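E3 SUMO-protein ligase SIZ1 (Saccharomyces cerevisiae, PDB 3I2D) acts as an E3 ligase that mediates attachment of SUMO to septins and to PCNA, using its SP-RING zinc finger to engage the E2 enzyme UBC9. Local coordinates at residues Q251-Y256 with C291-I296. Residues are numbered along the deposited sequence; the frame is centred on the assembly and turned at random.
Sequences QCPISY and CPVCQI. With ZN (zinc ion), chain B.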
ATOM      1  N   GLN A 251      12.043 -10.332  19.870  1.00 55.10           N
ATOM      2  CA  GLN A 251      10.699 -10.618  19.400  1.00 55.29           C
ATOM      3  C   GLN A 251      10.084  -9.422  18.672  1.00 58.43           C
ATOM      4  O   GLN A 251      10.324  -8.267  19.026  1.00 62.55           O
ATOM      5  CB  GLN A 251       9.804 -11.004  20.589  1.00 53.64           C
ATOM      6  CG  GLN A 251      10.347 -12.164  21.423  1.00 60.90           C
ATOM      7  CD  GLN A 251      10.582 -13.424  20.598  1.00 60.20           C
ATOM      8  OE1 GLN A 251       9.653 -14.168  20.302  1.00 64.10           O
ATOM      9  NE2 GLN A 251      11.827 -13.654  20.212  1.00 59.20           N
ATOM     10  N   CYS A 252       9.281  -9.717  17.657  1.00 54.62           N
ATOM     11  CA  CYS A 252       8.605  -8.692  16.885  1.00 52.77           C
ATOM     12  C   CYS A 252       7.331  -8.259  17.607  1.00 51.25           C
ATOM     13  O   CYS A 252       6.639  -9.075  18.203  1.00 49.86           O
ATOM     14  CB  CYS A 252       8.255  -9.242  15.506  1.00 53.66           C
ATOM     15  SG  CYS A 252       7.393  -8.085  14.446  1.00 50.50           S
ATOM     16  N   PRO A 253       6.999  -6.960  17.565  1.00 53.68           N
ATOM     17  CA  PRO A 253       5.783  -6.495  18.244  1.00 49.75           C
ATOM     18  C   PRO A 253       4.550  -6.856  17.421  1.00 48.46           C
ATOM     19  O   PRO A 253       3.425  -6.860  17.921  1.00 48.89           O
ATOM     20  CB  PRO A 253       5.978  -4.985  18.325  1.00 41.23           C
ATOM     21  CG  PRO A 253       7.440  -4.793  18.104  1.00 53.08           C
ATOM     22  CD  PRO A 253       7.775  -5.818  17.073  1.00 52.22           C
ATOM     23  N   ILE A 254       4.783  -7.139  16.146  1.00 47.55           N
ATOM     24  CA  ILE A 254       3.725  -7.506  15.226  1.00 49.63           C
ATOM     25  C   ILE A 254       3.437  -9.012  15.263  1.00 53.42           C
ATOM     26  O   ILE A 254       2.286  -9.418  15.316  1.00 51.47           O
ATOM     27  CB  ILE A 254       4.099  -7.118  13.790  1.00 48.81           C
ATOM     28  CG1 ILE A 254       4.262  -5.598  13.694  1.00 52.01           C
ATOM     29  CG2 ILE A 254       3.040  -7.632  12.814  1.00 42.54           C
ATOM     30  CD1 ILE A 254       4.586  -5.097  12.292  1.00 52.37           C
ATOM     31  N   SER A 255       4.481  -9.836  15.253  1.00 54.98           N
ATOM     32  CA  SER A 255       4.296 -11.282  15.241  1.00 56.89           C
ATOM     33  C   SER A 255       4.407 -11.963  16.595  1.00 63.42           C
ATOM     34  O   SER A 255       4.015 -13.123  16.737  1.00 65.57           O
ATOM     35  CB  SER A 255       5.313 -11.922  14.305  1.00 56.75           C
ATOM     36  OG  SER A 255       6.590 -11.960  14.912  1.00 60.69           O
ATOM     37  N   TYR A 256       4.929 -11.244  17.587  1.00 64.49           N
ATOM     38  CA  TYR A 256       5.125 -11.801  18.923  1.00 61.84           C
ATOM     39  C   TYR A 256       5.947 -13.081  18.771  1.00 64.45           C
ATOM     40  O   TYR A 256       5.797 -14.038  19.527  1.00 66.67           O
ATOM     41  CB  TYR A 256       3.780 -12.077  19.603  1.00 51.25           C
ATOM     42  CG  TYR A 256       2.954 -10.827  19.817  1.00 54.92           C
ATOM     43  CD1 TYR A 256       2.067 -10.371  18.840  1.00 55.04           C
ATOM     44  CD2 TYR A 256       3.104 -10.065  20.975  1.00 53.29           C
ATOM     45  CE1 TYR A 256       1.351  -9.178  19.006  1.00 60.17           C
ATOM     46  CE2 TYR A 256       2.398  -8.870  21.159  1.00 55.38           C
ATOM     47  CZ  TYR A 256       1.526  -8.428  20.171  1.00 66.66           C
ATOM     48  OH  TYR A 256       0.863  -7.223  20.342  1.00 70.13           O
ATOM     49  N   CYS A 291       4.626   3.074  12.478  1.00 50.05           N
ATOM     50  CA  CYS A 291       5.504   2.180  13.189  1.00 52.28           C
ATOM     51  C   CYS A 291       4.734   1.504  14.322  1.00 51.36           C
ATOM     52  O   CYS A 291       4.014   2.169  15.059  1.00 54.40           O
ATOM     53  CB  CYS A 291       6.701   2.969  13.734  1.00 55.05           C
ATOM     54  SG  CYS A 291       7.887   1.999  14.683  1.00 62.04           S
ATOM     55  N   PRO A 292       4.866   0.167  14.464  1.00 51.42           N
ATOM     56  CA  PRO A 292       4.197  -0.629  15.505  1.00 47.94           C
ATOM     57  C   PRO A 292       4.713  -0.305  16.900  1.00 50.38           C
ATOM     58  O   PRO A 292       4.041  -0.561  17.900  1.00 52.37           O
ATOM     59  CB  PRO A 292       4.539  -2.070  15.128  1.00 50.00           C
ATOM     60  CG  PRO A 292       4.851  -2.000  13.663  1.00 53.64           C
ATOM     61  CD  PRO A 292       5.603  -0.715  13.540  1.00 49.58           C
ATOM     62  N   VAL A 293       5.918   0.252  16.958  1.00 51.65           N
ATOM     63  CA  VAL A 293       6.549   0.597  18.226  1.00 53.18           C
ATOM     64  C   VAL A 293       6.262   2.037  18.722  1.00 53.44           C
ATOM     65  O   VAL A 293       5.780   2.223  19.842  1.00 52.83           O
ATOM     66  CB  VAL A 293       8.080   0.370  18.129  1.00 51.24           C
ATOM     67  CG1 VAL A 293       8.732   0.599  19.471  1.00 49.44           C
ATOM     68  CG2 VAL A 293       8.367  -1.033  17.650  1.00 51.31           C
ATOM     69  N   CYS A 294       6.543   3.036  17.885  1.00 53.10           N
ATOM     70  CA  CYS A 294       6.347   4.453  18.229  1.00 54.72           C
ATOM     71  C   CYS A 294       5.170   5.135  17.517  1.00 57.33           C
ATOM     72  O   CYS A 294       4.952   6.339  17.669  1.00 60.53           O
ATOM     73  CB  CYS A 294       7.621   5.235  17.911  1.00 50.47           C
ATOM     74  SG  CYS A 294       8.012   5.320  16.141  1.00 58.52           S
ATOM     75  N   GLN A 295       4.435   4.368  16.722  1.00 55.22           N
ATOM     76  CA  GLN A 295       3.283   4.866  15.986  1.00 49.88           C
ATOM     77  C   GLN A 295       3.508   6.014  15.019  1.00 54.43           C
ATOM     78  O   GLN A 295       2.539   6.510  14.457  1.00 62.79           O
ATOM     79  CB  GLN A 295       2.168   5.278  16.941  1.00 44.27           C
ATOM     80  CG  GLN A 295       1.581   4.165  17.774  1.00 50.87           C
ATOM     81  CD  GLN A 295       2.540   3.670  18.835  1.00 64.17           C
ATOM     82  OE1 GLN A 295       3.158   4.466  19.553  1.00 66.83           O
ATOM     83  NE2 GLN A 295       2.662   2.348  18.954  1.00 65.18           N
ATOM     84  N   ILE A 296       4.743   6.455  14.802  1.00 54.17           N
ATOM     85  CA  ILE A 296       4.939   7.562  13.859  1.00 55.85           C
ATOM     86  C   ILE A 296       4.646   7.142  12.428  1.00 54.55           C
ATOM     87  O   ILE A 296       4.464   5.965  12.144  1.00 56.20           O
ATOM     88  CB  ILE A 296       6.387   8.149  13.887  1.00 54.34           C
ATOM     89  CG1 ILE A 296       7.337   7.301  13.041  1.00 56.08           C
ATOM     90  CG2 ILE A 296       6.884   8.222  15.304  1.00 60.07           C
ATOM     91  CD1 ILE A 296       8.702   7.948  12.812  1.00 54.76           C
TER
HETATM   92 ZN    ZN B   1       9.363   3.698  15.244  1.00 57.23          ZN
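In the SP-RING zinc finger two loops face one another, and Ile254 of 251-256 meets Pro292 of 291-296, next to zinc ligand Cys291. The end of the isoleucine reaches the proline ring, with CD1 3.4 Å from Pro292 CG. CG1 stands anti to the carbonyl carbon, chi1 -62°, and the extended chi2 carries CD1 onward to the ring. Beside this pair, Pro253 CG lies 3.9 Å from Val293 CG2. No hydrogen bond joins the loops; small, rigid prolines and branched aliphatic residues suit a purely apolar meeting.

Both loops begin Cys-Pro, but Ser255 stands where 291-296 has its second cysteine, Cys294, so 251-256 has no second thiolate to offer a metal. In 291-296, the Cys-Pro-Val-Cys turn is a zinc knuckle: Cys291 SG and Cys294 SG each bind the zinc ion at 2.3 Å, and Cys268 and His270 complete the site. The amide N-H groups of Val293 and Cys294 make weak hydrogen bonds to Cys291 SG. In 251-256, Cys252 SG instead accepts the Ser255 N-H, 3.5 Å from N to SG, and a weaker bond from Ile254 N. Tyr256 N bonds to Cys252 O at 2.8 Å. This loop thus turns around a sulfur that holds no zinc, consistent with the single metal site of SP-RING domains, where classical RING fingers bind two.

Phe274 touches both prolines, and Phe279 of helix 276-285 packs on Ile254 and Pro292, bridging the loops. Replacing Ile254 by an alanine removes the branch that ends in CD1 and would probably leave the Pro292 ring without its apolar partner from the metal-free loop.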